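Local coordinates for HTH-type transcriptional activator ampR (Citrobacter freundii, PDB 3KOS), which controls expression of the AmpC beta-lactamase gene as a LysR-family DNA-binding transcription factor, of which this chain is the effector-binding domain, at residues A[11-20]-A[39-50]; A[81-91]-A[146-157]. One frame throughout, in Å; residues are numbered along the deposited sequence.

Contact 1 of 2, residues A[11-20]-A[39-50]; sequences QEKLKIGVVG and PHIDLHISTHNN. With MES (2-(N-morpholino)-ethanesulfonic acid), chain C.
L14 packs against both I41 and L43 at the apolar centre: L14 CB meets I41 CG2 at 3.8 Å, and L14 CD2 lies alongside L43 CD1 at 3.9 Å. I16 CG1 touches that same L43 methyl obliquely. Helix 20-37 packs on this face, with L31 against L43 and F34 against I41, while F199 of helix 194-209 rests on L14 and I16. Strands 12-19 and 41-48 run parallel, joined by the right-handed beta-alpha-beta crossover through helix 20-37, and their backbone bonds alternate from E12 to V18. The opposite face of the sheet carries K13, D42, H44 and H48. The H48 ring lies with one face against the V18-V19 peptide, V18 C and V19 N over its rim; NE2 gives G17 O a weak, bent bond (132°), while ND1 takes N50 N at 2.9 Å within the ring plane, fixing the ring's rotation. With CG anti to the backbone N (chi1 -173°) and the chain extended, K13 lays CE over the centre of the H44 ring, a CH-pi contact 3.8 Å from the centroid. H44 NE2 donates to D42 OD2 at 2.9 Å, and D42 OD1 accepts from MES N4 at 2.6 Å. Q11 NE2 holds MES O2S at 2.7 Å and P39 O at 3.1 Å. D42, gripped by two donors, is thus probably ionised and the morpholine nitrogen of MES, probably a crystallisation buffer molecule, probably protonated.

Contact 2 of 2, residues A[81-91]-A[146-157]; sequences ALMSPLCSPTL and AQAGMGVAIAPV. Unlike the reference sequence in segment 146-157: A148 (reference Gly).
M83 CG lies over one face of the A155-P156 peptide group, 3.6 Å from A155 C. The same side of the P156 ring is lined at its N and CD end by M83 CG and at its CB by A81 O, while A81 CB comes in at the rim, 4.0 Å from P156 CB. The P85 ring presents its CB edge to V152 CG1, and W118 of helix 114-121 packs against P85. M83 is a selenomethionine whose last torsion is eclipsed (chi3 -1°), folding CE back to cross I154 at 3.6 Å from CG1. Strand 83-86, the end of strand 73-86, runs antiparallel to 153-156, the edge strand of the mixed sheet. The L86-A153 pair is bonded both ways (L86 N to A153 O 2.8 Å), whereas at the S84-A155 pair the bond from A155 N to S84 O is weak at 3.4 Å. V157 N closes the end on L82 O, and V157 CG1 packs on S84 CB, whose OG turns to T175 O. At the other end S88 OG caps L91 N in helix 89-92, and L91 CD1 reaches G149, which ends helix 139-147 in a Schellman motif. One water accepts from S88 N at 2.9 Å and donates to A146 O and G151 O. It therefore satisfies three backbone groups where the strands part, in a contact mostly of hydrocarbon and peptide.

Overall arrangement
Contacts 1 and 2 lie at the two margins of one six-stranded mixed sheet, whose outermost strands are 41-48 and 153-156. Their centres are about 29 Å apart, on opposite sides of the chain's centre, and their nearest atoms about 9 Å apart. The layout is consistent with the two-lobed periplasmic-binding-protein-like fold of LysR effector domains. Contact 1 takes part in the subunit interface: I45 and T47 bond to the second subunit by backbone, and T47 OG1 meets D137 there. Contact 2 reaches that subunit through Q147 and M150. Bound MES also comes about 4 Å from the side chains of V19 and P156; it probably comes from crystallisation, though such molecules often mark pockets.

Contact 1 of 2, residues A[11-20]-A[39-50]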
# COMPACT_ATOMS: atom_id res chain seq x y z
N GLN A 11 28.59 -8.21 11.31
CA GLN A 11 27.53 -7.46 10.64
C GLN A 11 27.00 -6.34 11.53
O GLN A 11 26.75 -6.54 12.71
CB GLN A 11 26.37 -8.38 10.24
CG GLN A 11 26.76 -9.53 9.33
CD GLN A 11 27.22 -9.06 7.97
OE1 GLN A 11 28.42 -9.01 7.69
NE2 GLN A 11 26.27 -8.69 7.11
N GLU A 12 26.82 -5.16 10.94
CA GLU A 12 26.33 -4.02 11.69
C GLU A 12 24.87 -3.84 11.32
O GLU A 12 24.53 -3.83 10.15
CB GLU A 12 27.13 -2.77 11.32
CG GLU A 12 28.64 -2.94 11.55
CD GLU A 12 29.45 -1.72 11.17
OE1 GLU A 12 28.87 -0.76 10.62
OE2 GLU A 12 30.68 -1.71 11.42
N LYS A 13 24.02 -3.70 12.33
CA LYS A 13 22.59 -3.61 12.08
C LYS A 13 22.19 -2.22 11.62
O LYS A 13 22.71 -1.22 12.10
CB LYS A 13 21.82 -3.99 13.34
CG LYS A 13 20.32 -4.09 13.13
CD LYS A 13 19.65 -4.74 14.32
CE LYS A 13 18.13 -4.75 14.16
NZ LYS A 13 17.48 -5.34 15.36
N LEU A 14 21.26 -2.17 10.66
CA LEU A 14 20.69 -0.90 10.21
C LEU A 14 19.20 -1.10 9.99
O LEU A 14 18.80 -1.97 9.22
CB LEU A 14 21.36 -0.44 8.92
CG LEU A 14 20.81 0.80 8.22
CD1 LEU A 14 20.88 2.01 9.12
CD2 LEU A 14 21.60 1.08 6.94
N LYS A 15 18.38 -0.29 10.66
CA LYS A 15 16.93 -0.46 10.59
C LYS A 15 16.31 0.75 9.92
O LYS A 15 16.46 1.89 10.38
CB LYS A 15 16.35 -0.67 11.99
CG LYS A 15 15.00 -1.36 11.96
CD LYS A 15 14.33 -1.51 13.33
CE LYS A 15 12.95 -2.15 13.15
NZ LYS A 15 12.12 -2.17 14.40
N ILE A 16 15.63 0.51 8.81
CA ILE A 16 15.08 1.60 8.03
C ILE A 16 13.60 1.37 7.70
O ILE A 16 13.23 0.31 7.22
CB ILE A 16 15.85 1.79 6.73
CG1 ILE A 16 17.34 2.03 7.05
CG2 ILE A 16 15.29 2.96 5.95
CD1 ILE A 16 18.14 2.59 5.90
N GLY A 17 12.78 2.37 7.98
CA GLY A 17 11.36 2.34 7.64
C GLY A 17 11.12 3.19 6.40
O GLY A 17 11.37 4.39 6.42
N VAL A 18 10.62 2.57 5.33
CA VAL A 18 10.56 3.21 4.03
C VAL A 18 9.11 3.34 3.56
O VAL A 18 8.38 2.36 3.55
CB VAL A 18 11.33 2.37 2.96
CG1 VAL A 18 11.34 3.09 1.61
CG2 VAL A 18 12.77 2.11 3.43
N VAL A 19 8.69 4.54 3.16
CA VAL A 19 7.33 4.68 2.61
C VAL A 19 7.19 3.71 1.43
O VAL A 19 8.09 3.61 0.59
CB VAL A 19 7.00 6.15 2.23
CG1 VAL A 19 8.02 6.72 1.20
CG2 VAL A 19 5.58 6.27 1.71
N GLY A 20 6.08 2.98 1.38
CA GLY A 20 5.97 1.86 0.47
C GLY A 20 6.19 2.25 -0.98
O GLY A 20 6.82 1.51 -1.76
N PRO A 39 28.51 -5.20 2.04
CA PRO A 39 28.04 -6.52 2.46
C PRO A 39 28.05 -6.70 3.98
O PRO A 39 27.42 -7.62 4.48
CB PRO A 39 29.05 -7.47 1.82
CG PRO A 39 30.27 -6.63 1.61
CD PRO A 39 29.75 -5.29 1.25
N HIS A 40 28.75 -5.83 4.70
CA HIS A 40 28.90 -5.96 6.14
C HIS A 40 27.73 -5.37 6.92
O HIS A 40 27.71 -5.41 8.14
CB HIS A 40 30.19 -5.27 6.60
CG HIS A 40 30.27 -3.82 6.23
ND1 HIS A 40 30.53 -3.39 4.95
CD2 HIS A 40 30.09 -2.70 6.98
CE1 HIS A 40 30.54 -2.07 4.93
NE2 HIS A 40 30.27 -1.63 6.14
N ILE A 41 26.75 -4.79 6.20
CA ILE A 41 25.62 -4.18 6.87
C ILE A 41 24.39 -5.10 6.81
O ILE A 41 24.04 -5.61 5.75
CB ILE A 41 25.29 -2.79 6.28
CG1 ILE A 41 26.45 -1.83 6.57
CG2 ILE A 41 23.98 -2.25 6.84
CD1 ILE A 41 26.35 -0.49 5.88
N ASP A 42 23.78 -5.32 7.98
CA ASP A 42 22.58 -6.15 8.11
C ASP A 42 21.39 -5.20 8.06
O ASP A 42 21.01 -4.57 9.05
CB ASP A 42 22.64 -6.91 9.44
CG ASP A 42 21.38 -7.70 9.74
OD1 ASP A 42 20.57 -7.94 8.81
OD2 ASP A 42 21.19 -8.07 10.92
N LEU A 43 20.81 -5.09 6.87
CA LEU A 43 19.77 -4.11 6.62
C LEU A 43 18.39 -4.69 6.90
O LEU A 43 17.99 -5.68 6.29
CB LEU A 43 19.86 -3.64 5.16
CG LEU A 43 18.83 -2.62 4.69
CD1 LEU A 43 18.88 -1.39 5.57
CD2 LEU A 43 19.10 -2.25 3.23
N HIS A 44 17.67 -4.08 7.84
CA HIS A 44 16.32 -4.49 8.19
C HIS A 44 15.34 -3.46 7.62
O HIS A 44 15.23 -2.36 8.13
CB HIS A 44 16.15 -4.54 9.70
CG HIS A 44 16.95 -5.61 10.36
ND1 HIS A 44 16.37 -6.62 11.10
CD2 HIS A 44 18.28 -5.84 10.38
CE1 HIS A 44 17.31 -7.42 11.56
NE2 HIS A 44 18.48 -6.97 11.14
N ILE A 45 14.64 -3.83 6.55
CA ILE A 45 13.71 -2.91 5.92
C ILE A 45 12.27 -3.21 6.30
O ILE A 45 11.86 -4.36 6.30
CB ILE A 45 13.81 -2.99 4.40
CG1 ILE A 45 15.22 -2.58 3.96
CG2 ILE A 45 12.76 -2.11 3.74
CD1 ILE A 45 15.44 -2.69 2.50
N SER A 46 11.53 -2.16 6.64
CA SER A 46 10.09 -2.28 6.84
C SER A 46 9.44 -1.15 6.07
O SER A 46 10.08 -0.13 5.83
CB SER A 46 9.74 -2.20 8.33
OG SER A 46 10.18 -0.96 8.88
N THR A 47 8.19 -1.33 5.65
CA THR A 47 7.51 -0.27 4.91
C THR A 47 6.43 0.38 5.77
O THR A 47 5.92 -0.23 6.71
CB THR A 47 6.89 -0.77 3.58
OG1 THR A 47 5.85 -1.71 3.87
CG2 THR A 47 7.95 -1.42 2.70
N HIS A 48 6.07 1.61 5.42
CA HIS A 48 5.02 2.34 6.12
C HIS A 48 4.24 3.17 5.11
O HIS A 48 4.60 3.21 3.92
CB HIS A 48 5.62 3.21 7.24
CG HIS A 48 6.67 4.18 6.78
ND1 HIS A 48 6.36 5.36 6.13
CD2 HIS A 48 8.02 4.18 6.93
CE1 HIS A 48 7.47 6.02 5.87
NE2 HIS A 48 8.49 5.33 6.34
N ASN A 49 3.16 3.80 5.55
CA ASN A 49 2.36 4.61 4.64
C ASN A 49 2.58 6.11 4.83
O ASN A 49 1.66 6.92 4.64
CB ASN A 49 0.86 4.24 4.73
CG ASN A 49 0.24 4.58 6.08
OD1 ASN A 49 0.92 5.02 7.01
ND2 ASN A 49 -1.07 4.39 6.18
N ASN A 50 3.80 6.47 5.20
CA ASN A 50 4.20 7.85 5.42
C ASN A 50 3.75 8.45 6.75
O ASN A 50 4.16 9.55 7.10
CB ASN A 50 3.76 8.77 4.28
CG ASN A 50 4.83 9.79 3.94
OD1 ASN A 50 5.97 9.42 3.69
ND2 ASN A 50 4.46 11.07 3.92
O1 MES C . 16.57 -9.72 7.72
C2 MES C . 17.33 -10.42 8.68
C3 MES C . 18.63 -10.96 8.07
N4 MES C . 19.44 -9.86 7.50
C5 MES C . 18.67 -8.94 6.61
C6 MES C . 17.21 -8.69 7.02
C7 MES C . 20.74 -10.27 6.87
C8 MES C . 21.76 -10.73 7.87
S MES C . 23.18 -10.88 7.66
O1S MES C . 23.76 -11.72 8.92
O2S MES C . 23.68 -9.36 7.61
O3S MES C . 23.36 -11.61 6.24

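Contact 2 of 2, residues A[81-91]-A[146-157]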
# COMPACT_ATOMS: atom_id res chain seq x y z
N ALA A 81 9.68 14.18 -6.66
CA ALA A 81 8.47 13.37 -6.69
C ALA A 81 7.36 14.10 -7.44
O ALA A 81 6.22 14.13 -6.99
CB ALA A 81 8.04 13.03 -5.26
N LEU A 82 7.71 14.67 -8.59
CA LEU A 82 6.75 15.41 -9.40
C LEU A 82 5.54 14.55 -9.75
O LEU A 82 5.68 13.40 -10.17
CB LEU A 82 7.41 15.91 -10.68
CG LEU A 82 8.61 16.84 -10.45
CD1 LEU A 82 9.09 17.42 -11.78
CD2 LEU A 82 8.22 17.96 -9.50
N MSE A 83 4.35 15.12 -9.59
CA MSE A 83 3.11 14.39 -9.78
C MSE A 83 2.34 14.80 -11.02
O MSE A 83 2.34 15.97 -11.41
CB MSE A 83 2.19 14.58 -8.58
CG MSE A 83 2.82 14.13 -7.28
SE MSE A 83 1.62 14.50 -5.79
CE MSE A 83 0.16 15.33 -6.76
N SER A 84 1.67 13.83 -11.63
CA SER A 84 0.87 14.08 -12.81
C SER A 84 -0.26 13.05 -12.84
O SER A 84 -0.18 12.01 -12.18
CB SER A 84 1.78 13.95 -14.05
OG SER A 84 1.17 14.49 -15.21
N PRO A 85 -1.34 13.34 -13.59
CA PRO A 85 -2.42 12.36 -13.69
C PRO A 85 -1.93 11.06 -14.30
O PRO A 85 -1.07 11.07 -15.17
CB PRO A 85 -3.42 13.04 -14.62
CG PRO A 85 -3.24 14.50 -14.32
CD PRO A 85 -1.75 14.67 -14.08
N LEU A 86 -2.48 9.95 -13.81
CA LEU A 86 -2.11 8.62 -14.29
C LEU A 86 -3.37 7.78 -14.33
O LEU A 86 -4.14 7.79 -13.38
CB LEU A 86 -1.12 7.97 -13.31
CG LEU A 86 0.25 8.63 -13.19
CD1 LEU A 86 0.97 8.09 -11.97
CD2 LEU A 86 1.07 8.39 -14.46
N CYS A 87 -3.58 7.05 -15.43
CA CYS A 87 -4.81 6.28 -15.55
C CYS A 87 -4.62 5.08 -16.47
O CYS A 87 -3.57 4.93 -17.11
CB CYS A 87 -5.96 7.17 -16.06
SG CYS A 87 -5.66 7.79 -17.74
N SER A 88 -5.62 4.20 -16.50
CA SER A 88 -5.53 3.02 -17.35
C SER A 88 -5.58 3.45 -18.80
O SER A 88 -6.12 4.51 -19.12
CB SER A 88 -6.69 2.07 -17.07
OG SER A 88 -7.93 2.66 -17.40
N PRO A 89 -5.00 2.63 -19.70
CA PRO A 89 -5.08 2.93 -21.13
C PRO A 89 -6.53 3.10 -21.58
O PRO A 89 -6.81 3.92 -22.45
CB PRO A 89 -4.45 1.69 -21.78
CG PRO A 89 -3.52 1.15 -20.73
CD PRO A 89 -4.24 1.39 -19.43
N THR A 90 -7.44 2.35 -20.97
CA THR A 90 -8.86 2.45 -21.33
C THR A 90 -9.48 3.81 -20.97
O THR A 90 -10.24 4.38 -21.76
CB THR A 90 -9.69 1.29 -20.72
OG1 THR A 90 -9.35 0.07 -21.37
CG2 THR A 90 -11.18 1.54 -20.89
N LEU A 91 -9.15 4.35 -19.80
CA LEU A 91 -9.62 5.68 -19.46
C LEU A 91 -8.91 6.72 -20.31
O LEU A 91 -9.51 7.73 -20.69
CB LEU A 91 -9.41 6.00 -17.98
CG LEU A 91 -10.61 5.69 -17.08
CD1 LEU A 91 -10.90 4.20 -17.06
CD2 LEU A 91 -10.39 6.21 -15.67
N ALA A 146 -6.25 2.67 -9.84
CA ALA A 146 -6.18 3.29 -11.17
C ALA A 146 -6.02 2.26 -12.29
O ALA A 146 -6.65 2.38 -13.35
CB ALA A 146 -5.07 4.34 -11.23
N GLN A 147 -5.18 1.25 -12.08
CA GLN A 147 -5.03 0.20 -13.10
C GLN A 147 -6.35 -0.50 -13.35
O GLN A 147 -6.62 -0.94 -14.47
CB GLN A 147 -3.99 -0.83 -12.69
CG GLN A 147 -2.56 -0.34 -12.70
CD GLN A 147 -1.65 -1.36 -12.09
OE1 GLN A 147 -1.36 -2.39 -12.69
NE2 GLN A 147 -1.19 -1.08 -10.88
N ALA A 148 -7.18 -0.60 -12.31
CA ALA A 148 -8.48 -1.26 -12.42
C ALA A 148 -9.53 -0.37 -13.06
O ALA A 148 -10.68 -0.79 -13.26
CB ALA A 148 -8.97 -1.72 -11.03
N GLY A 149 -9.14 0.86 -13.38
CA GLY A 149 -10.06 1.82 -13.95
C GLY A 149 -11.04 2.45 -12.98
O GLY A 149 -12.11 2.90 -13.39
N MSE A 150 -10.70 2.49 -11.69
CA MSE A 150 -11.60 3.06 -10.70
C MSE A 150 -11.69 4.59 -10.83
O MSE A 150 -12.65 5.21 -10.39
CB MSE A 150 -11.19 2.68 -9.26
CG MSE A 150 -11.21 1.18 -8.97
SE MSE A 150 -13.04 0.47 -9.16
CE MSE A 150 -13.87 1.47 -7.71
N GLY A 151 -10.67 5.20 -11.42
CA GLY A 151 -10.64 6.64 -11.59
C GLY A 151 -9.27 7.07 -12.07
O GLY A 151 -8.41 6.24 -12.37
N VAL A 152 -9.09 8.38 -12.18
CA VAL A 152 -7.80 8.94 -12.57
C VAL A 152 -7.03 9.31 -11.31
O VAL A 152 -7.54 10.02 -10.45
CB VAL A 152 -7.99 10.19 -13.45
CG1 VAL A 152 -6.63 10.79 -13.84
CG2 VAL A 152 -8.79 9.82 -14.70
N ALA A 153 -5.81 8.79 -11.20
CA ALA A 153 -4.96 9.04 -10.04
C ALA A 153 -4.05 10.23 -10.30
O ALA A 153 -3.86 10.66 -11.43
CB ALA A 153 -4.11 7.82 -9.77
N ILE A 154 -3.49 10.78 -9.23
CA ILE A 154 -2.39 11.73 -9.38
C ILE A 154 -1.33 11.34 -8.36
O ILE A 154 -1.61 11.22 -7.17
CB ILE A 154 -2.87 13.21 -9.25
CG1 ILE A 154 -1.71 14.17 -9.55
CG2 ILE A 154 -3.50 13.46 -7.88
CD1 ILE A 154 -2.15 15.63 -9.69
N ALA A 155 -0.11 11.12 -8.85
CA ALA A 155 0.93 10.54 -8.02
C ALA A 155 2.31 10.80 -8.60
O ALA A 155 2.43 11.26 -9.74
CB ALA A 155 0.69 9.02 -7.87
N PRO A 156 3.37 10.53 -7.81
CA PRO A 156 4.73 10.77 -8.32
C PRO A 156 5.07 9.83 -9.47
O PRO A 156 5.24 8.62 -9.27
CB PRO A 156 5.61 10.46 -7.10
CG PRO A 156 4.74 10.77 -5.93
CD PRO A 156 3.36 10.26 -6.36
N VAL A 157 5.20 10.38 -10.66
CA VAL A 157 5.29 9.56 -11.86
C VAL A 157 6.53 8.66 -11.85
O VAL A 157 6.48 7.52 -12.32
CB VAL A 157 5.26 10.41 -13.15
CG1 VAL A 157 4.03 11.29 -13.17
CG2 VAL A 157 6.49 11.26 -13.26
O HOH W 1 -7.57 4.67 -14.34